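Side-chain contacts in probable starch synthase 4, chloroplastic/amyloplastic (Arabidopsis thaliana, PDB 6GNE), which belongs to the starch synthase family of GT-B-fold glycosyltransferases and binds adenosine-5'-diphosphate and glycan: residues S486-Q489 / Y490-Y494; P231-A234 / Q235-T239; E130-Q134 / S135-P139. All blocks are in the same frame, centred on the assembly; numbering follows the deposited sequence.

Interaction 1. Residues S486-Q489 / Y490-Y494; sequences SATQ and YEELY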
loop_
_atom_site.group_PDB
_atom_site.type_symbol
_atom_site.label_atom_id
_atom_site.label_comp_id
_atom_site.label_asym_id
_atom_site.label_seq_id
_atom_site.Cartn_x
_atom_site.Cartn_y
_atom_site.Cartn_z
ATOM N N SER A 486 9.020 7.599 -10.469
ATOM C CA SER A 486 9.263 7.596 -9.023
ATOM C C SER A 486 10.402 6.685 -8.571
ATOM O O SER A 486 11.037 6.979 -7.558
ATOM C CB SER A 486 8.000 7.241 -8.241
ATOM O OG SER A 486 7.108 8.296 -8.347
ATOM N N ALA A 487 10.640 5.577 -9.270
ATOM C CA ALA A 487 11.823 4.759 -9.011
ATOM C C ALA A 487 13.135 5.517 -9.277
ATOM O O ALA A 487 14.107 5.372 -8.533
ATOM C CB ALA A 487 11.769 3.484 -9.817
ATOM N N THR A 488 13.153 6.319 -10.337
ATOM C CA THR A 488 14.260 7.258 -10.609
ATOM C C THR A 488 14.478 8.270 -9.466
ATOM O O THR A 488 15.607 8.585 -9.157
ATOM C CB THR A 488 14.056 8.018 -11.962
ATOM O OG1 THR A 488 13.819 7.090 -13.020
ATOM C CG2 THR A 488 15.266 8.770 -12.336
ATOM N N GLN A 489 13.416 8.784 -8.849
ATOM C CA GLN A 489 13.585 9.704 -7.697
ATOM C C GLN A 489 14.165 9.002 -6.456
ATOM O O GLN A 489 15.017 9.591 -5.765
ATOM C CB GLN A 489 12.314 10.392 -7.265
ATOM C CG GLN A 489 11.595 11.245 -8.276
ATOM C CD GLN A 489 10.438 11.999 -7.617
ATOM O OE1 GLN A 489 9.257 11.870 -8.008
ATOM N NE2 GLN A 489 10.777 12.756 -6.570
ATOM N N TYR A 490 13.716 7.776 -6.170
ATOM C CA TYR A 490 14.309 6.982 -5.088
ATOM C C TYR A 490 15.805 6.671 -5.366
ATOM O O TYR A 490 16.651 6.783 -4.477
ATOM C CB TYR A 490 13.532 5.673 -4.838
ATOM C CG TYR A 490 12.291 5.791 -3.968
ATOM C CD1 TYR A 490 12.373 5.719 -2.587
ATOM C CD2 TYR A 490 11.036 5.945 -4.523
ATOM C CE1 TYR A 490 11.247 5.814 -1.791
ATOM C CE2 TYR A 490 9.912 6.030 -3.735
ATOM C CZ TYR A 490 10.015 5.967 -2.370
ATOM O OH TYR A 490 8.886 6.068 -1.585
ATOM N N GLU A 491 16.099 6.286 -6.607
ATOM C CA GLU A 491 17.453 5.988 -7.044
ATOM C C GLU A 491 18.393 7.177 -6.796
ATOM O O GLU A 491 19.531 6.985 -6.292
ATOM C CB GLU A 491 17.439 5.578 -8.523
ATOM C CG GLU A 491 18.809 5.344 -9.179
ATOM C CD GLU A 491 18.725 5.152 -10.688
ATOM O OE1 GLU A 491 19.234 4.139 -11.195
ATOM O OE2 GLU A 491 18.139 6.001 -11.390
ATOM N N GLU A 492 17.934 8.387 -7.166
ATOM C CA GLU A 492 18.707 9.631 -6.957
ATOM C C GLU A 492 18.921 9.940 -5.478
ATOM O O GLU A 492 19.974 10.454 -5.130
ATOM C CB GLU A 492 18.089 10.845 -7.686
ATOM C CG GLU A 492 18.243 10.795 -9.220
ATOM C CD GLU A 492 17.350 11.782 -10.024
ATOM O OE1 GLU A 492 16.402 12.414 -9.451
ATOM O OE2 GLU A 492 17.606 11.917 -11.261
ATOM N N LEU A 493 17.946 9.605 -4.621
ATOM C CA LEU A 493 18.134 9.706 -3.175
ATOM C C LEU A 493 19.166 8.712 -2.664
ATOM O O LEU A 493 20.007 9.083 -1.845
ATOM C CB LEU A 493 16.816 9.554 -2.420
ATOM C CG LEU A 493 15.761 10.648 -2.629
ATOM C CD1 LEU A 493 14.415 10.191 -2.068
ATOM C CD2 LEU A 493 16.154 12.030 -2.079
ATOM N N TYR A 494 19.105 7.472 -3.158
ATOM C CA TYR A 494 20.074 6.427 -2.802
ATOM C C TYR A 494 21.509 6.800 -3.165
ATOM O O TYR A 494 22.402 6.722 -2.316
ATOM C CB TYR A 494 19.767 5.104 -3.515
ATOM C CG TYR A 494 18.499 4.346 -3.146
ATOM C CD1 TYR A 494 17.691 4.702 -2.057
ATOM C CD2 TYR A 494 18.129 3.231 -3.889
ATOM C CE1 TYR A 494 16.547 3.988 -1.748
ATOM C CE2 TYR A 494 16.998 2.517 -3.590
ATOM C CZ TYR A 494 16.213 2.896 -2.513
ATOM O OH TYR A 494 15.105 2.151 -2.232
#

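Interaction 2. Residues P231-A234 / Q235-T239; sequences PTYA and QEVRT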
loop_
_atom_site.group_PDB
_atom_site.type_symbol
_atom_site.label_atom_id
_atom_site.label_comp_id
_atom_site.label_asym_id
_atom_site.label_seq_id
_atom_site.Cartn_x
_atom_site.Cartn_y
_atom_site.Cartn_z
ATOM N N PRO A 231 3.523 13.625 -2.667
ATOM C CA PRO A 231 3.875 15.022 -2.286
ATOM C C PRO A 231 2.815 15.735 -1.390
ATOM O O PRO A 231 3.177 16.387 -0.398
ATOM C CB PRO A 231 3.991 15.748 -3.642
ATOM C CG PRO A 231 4.220 14.680 -4.663
ATOM C CD PRO A 231 3.656 13.393 -4.122
ATOM N N THR A 232 1.533 15.594 -1.722
ATOM C CA THR A 232 0.467 16.242 -0.942
ATOM C C THR A 232 0.377 15.683 0.488
ATOM O O THR A 232 0.300 16.452 1.455
ATOM C CB THR A 232 -0.905 16.158 -1.656
ATOM O OG1 THR A 232 -0.849 16.878 -2.897
ATOM C CG2 THR A 232 -2.035 16.734 -0.785
ATOM N N TYR A 233 0.419 14.359 0.624
ATOM C CA TYR A 233 0.451 13.766 1.967
ATOM C C TYR A 233 1.656 14.260 2.796
ATOM O O TYR A 233 1.502 14.562 3.964
ATOM C CB TYR A 233 0.467 12.253 1.895
ATOM C CG TYR A 233 0.321 11.569 3.223
ATOM C CD1 TYR A 233 -0.789 11.795 4.034
ATOM C CD2 TYR A 233 1.272 10.662 3.662
ATOM C CE1 TYR A 233 -0.946 11.131 5.244
ATOM C CE2 TYR A 233 1.124 9.974 4.862
ATOM C CZ TYR A 233 0.023 10.217 5.652
ATOM O OH TYR A 233 -0.099 9.552 6.845
ATOM N N ALA A 234 2.825 14.374 2.167
ATOM C CA ALA A 234 4.013 14.938 2.831
ATOM C C ALA A 234 3.751 16.327 3.373
ATOM O O ALA A 234 4.212 16.655 4.493
ATOM C CB ALA A 234 5.226 14.946 1.917
ATOM N N GLN A 235 3.002 17.141 2.627
ATOM C CA GLN A 235 2.641 18.473 3.133
ATOM C C GLN A 235 1.655 18.378 4.301
ATOM O O GLN A 235 1.799 19.076 5.283
ATOM C CB GLN A 235 2.096 19.368 2.024
ATOM C CG GLN A 235 3.154 19.719 0.971
ATOM C CD GLN A 235 4.279 20.634 1.511
ATOM O OE1 GLN A 235 5.466 20.249 1.562
ATOM N NE2 GLN A 235 3.908 21.835 1.945
ATOM N N GLU A 236 0.667 17.493 4.182
ATOM C CA GLU A 236 -0.362 17.321 5.226
ATOM C C GLU A 236 0.229 16.918 6.567
ATOM O O GLU A 236 -0.164 17.463 7.585
ATOM C CB GLU A 236 -1.409 16.294 4.804
ATOM C CG GLU A 236 -2.335 16.772 3.685
ATOM C CD GLU A 236 -3.155 15.657 3.057
ATOM O OE1 GLU A 236 -2.901 14.442 3.283
ATOM O OE2 GLU A 236 -4.076 16.013 2.296
ATOM N N VAL A 237 1.198 16.004 6.550
ATOM C CA VAL A 237 1.825 15.537 7.774
ATOM C C VAL A 237 2.840 16.508 8.374
ATOM O O VAL A 237 3.259 16.311 9.508
ATOM C CB VAL A 237 2.440 14.125 7.643
ATOM C CG1 VAL A 237 1.344 13.103 7.413
ATOM C CG2 VAL A 237 3.510 14.057 6.560
ATOM N N ARG A 238 3.225 17.548 7.633
ATOM C CA ARG A 238 3.980 18.665 8.203
ATOM C C ARG A 238 3.117 19.647 8.986
ATOM O O ARG A 238 3.644 20.454 9.722
ATOM C CB ARG A 238 4.746 19.403 7.102
ATOM C CG ARG A 238 6.009 18.695 6.616
ATOM C CD ARG A 238 6.642 19.497 5.491
ATOM N NE ARG A 238 7.994 19.075 5.113
ATOM C CZ ARG A 238 8.332 18.437 3.973
ATOM N NH1 ARG A 238 9.624 18.139 3.746
ATOM N NH2 ARG A 238 7.415 18.040 3.064
ATOM N N THR A 239 1.802 19.628 8.820
ATOM C CA THR A 239 0.892 20.484 9.619
ATOM C C THR A 239 0.475 19.744 10.884
ATOM O O THR A 239 0.454 18.497 10.924
ATOM C CB THR A 239 -0.395 20.898 8.865
ATOM O OG1 THR A 239 -1.305 19.792 8.816
ATOM C CG2 THR A 239 -0.091 21.395 7.443
#

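Interaction 3. Residues E130-Q134 / S135-P139; sequences ELLLQ and SGKKP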
loop_
_atom_site.group_PDB
_atom_site.type_symbol
_atom_site.label_atom_id
_atom_site.label_comp_id
_atom_site.label_asym_id
_atom_site.label_seq_id
_atom_site.Cartn_x
_atom_site.Cartn_y
_atom_site.Cartn_z
ATOM N N GLU A 130 20.560 -9.412 11.567
ATOM C CA GLU A 130 21.394 -10.559 11.918
ATOM C C GLU A 130 21.650 -11.461 10.707
ATOM O O GLU A 130 22.762 -11.851 10.470
ATOM C CB GLU A 130 20.722 -11.337 13.054
ATOM C CG GLU A 130 21.640 -12.193 13.890
ATOM C CD GLU A 130 22.703 -11.388 14.577
ATOM O OE1 GLU A 130 23.869 -11.495 14.162
ATOM O OE2 GLU A 130 22.360 -10.631 15.539
ATOM N N LEU A 131 20.624 -11.732 9.924
ATOM C CA LEU A 131 20.800 -12.490 8.688
ATOM C C LEU A 131 21.798 -11.808 7.766
ATOM O O LEU A 131 22.646 -12.477 7.190
ATOM C CB LEU A 131 19.458 -12.725 7.970
ATOM C CG LEU A 131 19.442 -13.120 6.480
ATOM C CD1 LEU A 131 20.082 -14.486 6.223
ATOM C CD2 LEU A 131 18.011 -13.078 5.963
ATOM N N LEU A 132 21.708 -10.490 7.625
ATOM C CA LEU A 132 22.668 -9.742 6.786
ATOM C C LEU A 132 24.134 -9.867 7.271
ATOM O O LEU A 132 25.045 -10.206 6.483
ATOM C CB LEU A 132 22.261 -8.268 6.659
ATOM C CG LEU A 132 21.004 -7.999 5.835
ATOM C CD1 LEU A 132 20.666 -6.522 5.845
ATOM C CD2 LEU A 132 21.139 -8.511 4.404
ATOM N N LEU A 133 24.327 -9.600 8.566
ATOM C CA LEU A 133 25.635 -9.694 9.203
ATOM C C LEU A 133 26.202 -11.085 8.954
ATOM O O LEU A 133 27.258 -11.224 8.353
ATOM C CB LEU A 133 25.521 -9.407 10.708
ATOM C CG LEU A 133 26.784 -9.557 11.579
ATOM C CD1 LEU A 133 27.858 -8.512 11.247
ATOM C CD2 LEU A 133 26.435 -9.512 13.063
ATOM N N GLN A 134 25.465 -12.106 9.371
ATOM C CA GLN A 134 25.957 -13.493 9.337
ATOM C C GLN A 134 26.221 -14.080 7.948
ATOM O O GLN A 134 26.941 -15.051 7.862
ATOM C CB GLN A 134 25.060 -14.431 10.173
ATOM C CG GLN A 134 25.293 -14.253 11.677
ATOM C CD GLN A 134 24.527 -15.228 12.562
ATOM O OE1 GLN A 134 24.350 -16.417 12.224
ATOM N NE2 GLN A 134 24.060 -14.723 13.710
ATOM N N SER A 135 25.682 -13.501 6.884
ATOM C CA SER A 135 26.028 -13.903 5.508
ATOM C C SER A 135 27.106 -13.023 4.885
ATOM O O SER A 135 27.363 -13.120 3.687
ATOM C CB SER A 135 24.791 -13.882 4.600
ATOM O OG SER A 135 23.706 -13.205 5.195
ATOM N N GLY A 136 27.703 -12.142 5.669
ATOM C CA GLY A 136 28.670 -11.186 5.141
ATOM C C GLY A 136 28.156 -10.271 4.031
ATOM O O GLY A 136 28.917 -9.834 3.211
ATOM N N LYS A 137 26.866 -10.000 3.985
ATOM C CA LYS A 137 26.329 -9.136 2.945
ATOM C C LYS A 137 26.687 -7.682 3.268
ATOM O O LYS A 137 26.660 -7.274 4.431
ATOM C CB LYS A 137 24.810 -9.302 2.828
ATOM C CG LYS A 137 24.322 -10.652 2.304
ATOM C CD LYS A 137 25.016 -11.068 1.015
ATOM C CE LYS A 137 24.151 -12.061 0.219
ATOM N NZ LYS A 137 24.910 -12.717 -0.878
ATOM N N LYS A 138 27.029 -6.918 2.238
ATOM C CA LYS A 138 27.426 -5.529 2.408
ATOM C C LYS A 138 26.591 -4.638 1.501
ATOM O O LYS A 138 27.086 -4.173 0.471
ATOM C CB LYS A 138 28.915 -5.370 2.101
ATOM C CG LYS A 138 29.801 -6.163 3.043
ATOM C CD LYS A 138 31.202 -5.571 3.135
ATOM C CE LYS A 138 31.969 -6.087 4.345
ATOM N NZ LYS A 138 31.208 -5.961 5.627
ATOM N N PRO A 139 25.316 -4.408 1.878
ATOM C CA PRO A 139 24.467 -3.546 1.056
ATOM C C PRO A 139 24.842 -2.067 1.141
ATOM O O PRO A 139 25.281 -1.586 2.177
ATOM C CB PRO A 139 23.049 -3.797 1.613
ATOM C CG PRO A 139 23.275 -4.271 3.001
ATOM C CD PRO A 139 24.555 -5.038 2.978
#

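Interaction 1. Residues S486-Q489 / Y490-Y494
Tyr490 lays an edge of its ring against the preceding turn of helix 484-499. Its CD2 lies 3.2 Å from Ser486 O, which sits near the ring plane. The same carbonyl accepts the backbone bond of Tyr490, with N 3.1 Å from Ser486 O. The ring swings back this way because CG stands beside the backbone N and anti to the carbonyl carbon (chi1 -82°).

On another side of the helix, Thr488 CG2 meets two carboxylates. Glu491 OE2 and Glu492 OE2 each lie 4.1 Å from this methyl. The CG of Glu492 also rests 3.4 Å from Thr488 O. Leu493 repeats this pattern one residue on, with CG 3.4 Å from Gln489 O.

Several polar ends have partners outside the two segments. Tyr490 OH is hydrogen-bonded to Thr227 OG1, Ser486 OG to Leu261 O, and Glu491 OE1 to His44 NE2. Thr488 OG1 is bonded to Lys42 NZ and to Gly484 O at the start of the same helix. Ala487 and Tyr490 pack on Leu35 of helix 27-41, and Leu493 on strand 225-228. The last helix of the chain thus returns to the N-terminal domain, as in GT-B folds.

Between the segments, only backbone atoms hydrogen-bond. The side-chain bonds to Thr227, Leu261, His44 and Lys42 are consistent with holding the helix to that domain.

Interaction 2. Residues P231-A234 / Q235-T239
Val237 N bonds to Tyr233 O, and the i to i+4 bonds Pro231–Gln235 and Thr232–Glu236 run beside it. This is the short helix 231-238, which follows strand 225-228 of the N-terminal alpha/beta domain of the GT-B fold. The ladder weakens at its end, where Arg238 N is 3.4 Å from Ala234 O in a weak bond.

The Tyr233 ring is touched from two directions. Val237 CG1 sits over one face, toward the rim, in a CH-pi contact. It is 3.9 Å from the ring centroid and 22° off the normal. Glu236 OE1 approaches the edge in the ring plane, 3.5 Å from Tyr233 CD1. The ring and carboxylate planes are almost perpendicular, at 86°. Tyr233 reaches both neighbours because its CG is anti to the backbone N (chi1 -173°), which carries the ring along the next turn. Its OH is hydrogen-bonded to Phe177 N.

The other oxygen, Glu236 OE2, lies 3.8 Å from Thr232 CG2. It accepts from Gly419 N, at the start of helix 419-424, which may favour the carboxylate's negative charge. Thr232 OG1 is bonded to Asp423 OD1. Together the two side chains link this helix to Gly419 and Asp423 of helix 419-424 in the C-terminal domain.

Ala234 CB rests 4.0 Å from Arg238 NH2. At the exit of the helix Glu236 O is gripped twice by Thr239, with OG1 at 2.9 Å and N at 3.2 Å from that oxygen.

Interaction 3. Residues E130-Q134 / S135-P139
Ser135, Leu132 and Lys137 carry this contact, which closes helix 117-134 with a Schellman motif. Two nested backbone bonds define it. Lys137 N reaches back to Leu132 O at 3.1 Å, and Gly136 N meets Leu133 O at 2.9 Å. Gly136 has the positive phi (58°) of the C-prime residue, and this turns the chain off the helix.

Ser135 is the first residue to leave helical geometry. Its N still bonds to Leu131 O at 3.2 Å, and more weakly to Leu132 O. Its OG also points at Leu131 O, but the modelled separation is too short to be trusted in detail.

Leu132 supplies the apolar part. Its CD2 touches Lys137 CB at 4.1 Å, and the two side chains cross at about a right angle. This pairs the residues at the two ends of the Lys137–Leu132 bond. The Lys137 chain bends at chi2 (-51°), taking its amine away from the leucine. Leu132 CD1 lies more loosely, 4.5 Å from Pro139 CG.

In the last turn of the helix, Gln134 NE2 reaches back and bonds to Glu130 OE1 at 3.3 Å, from above the carboxylate plane. Tyr160 OH holds Glu130 OE2.

The loop 135-139 leads from the helix into strand 141-145. Leu131 and Leu132 pack on Ile49 of strand 45-51, while Pro139 lies on Tyr11 and Val13 of strand 11-15, beside strand 141-145.

All three contacts are local and share helical backbone bonding. Interaction 1 is mid-helix, interaction 2 a whole short helix and its exit, and interaction 3 a helix end. Interactions 1 and 2 bury Ala487 and Tyr490, and Tyr233, Ala234 and Val237. In interaction 3 Ser135 and Gly136 are at the surface, while Leu132 and Pro139 are buried. Interactions 1 and 2 both reach strand 225-228, and each brings a tyrosine within about 8 Å of a bound sugar analogue. The nearest atoms of interactions 1 and 2 are about 7 Å apart. Interaction 2 alone has a CH-pi contact, a methyl over a tyrosine face. Interaction 3 relies on nested backbone bonds, with nearest atoms about 25 Å from interaction 2.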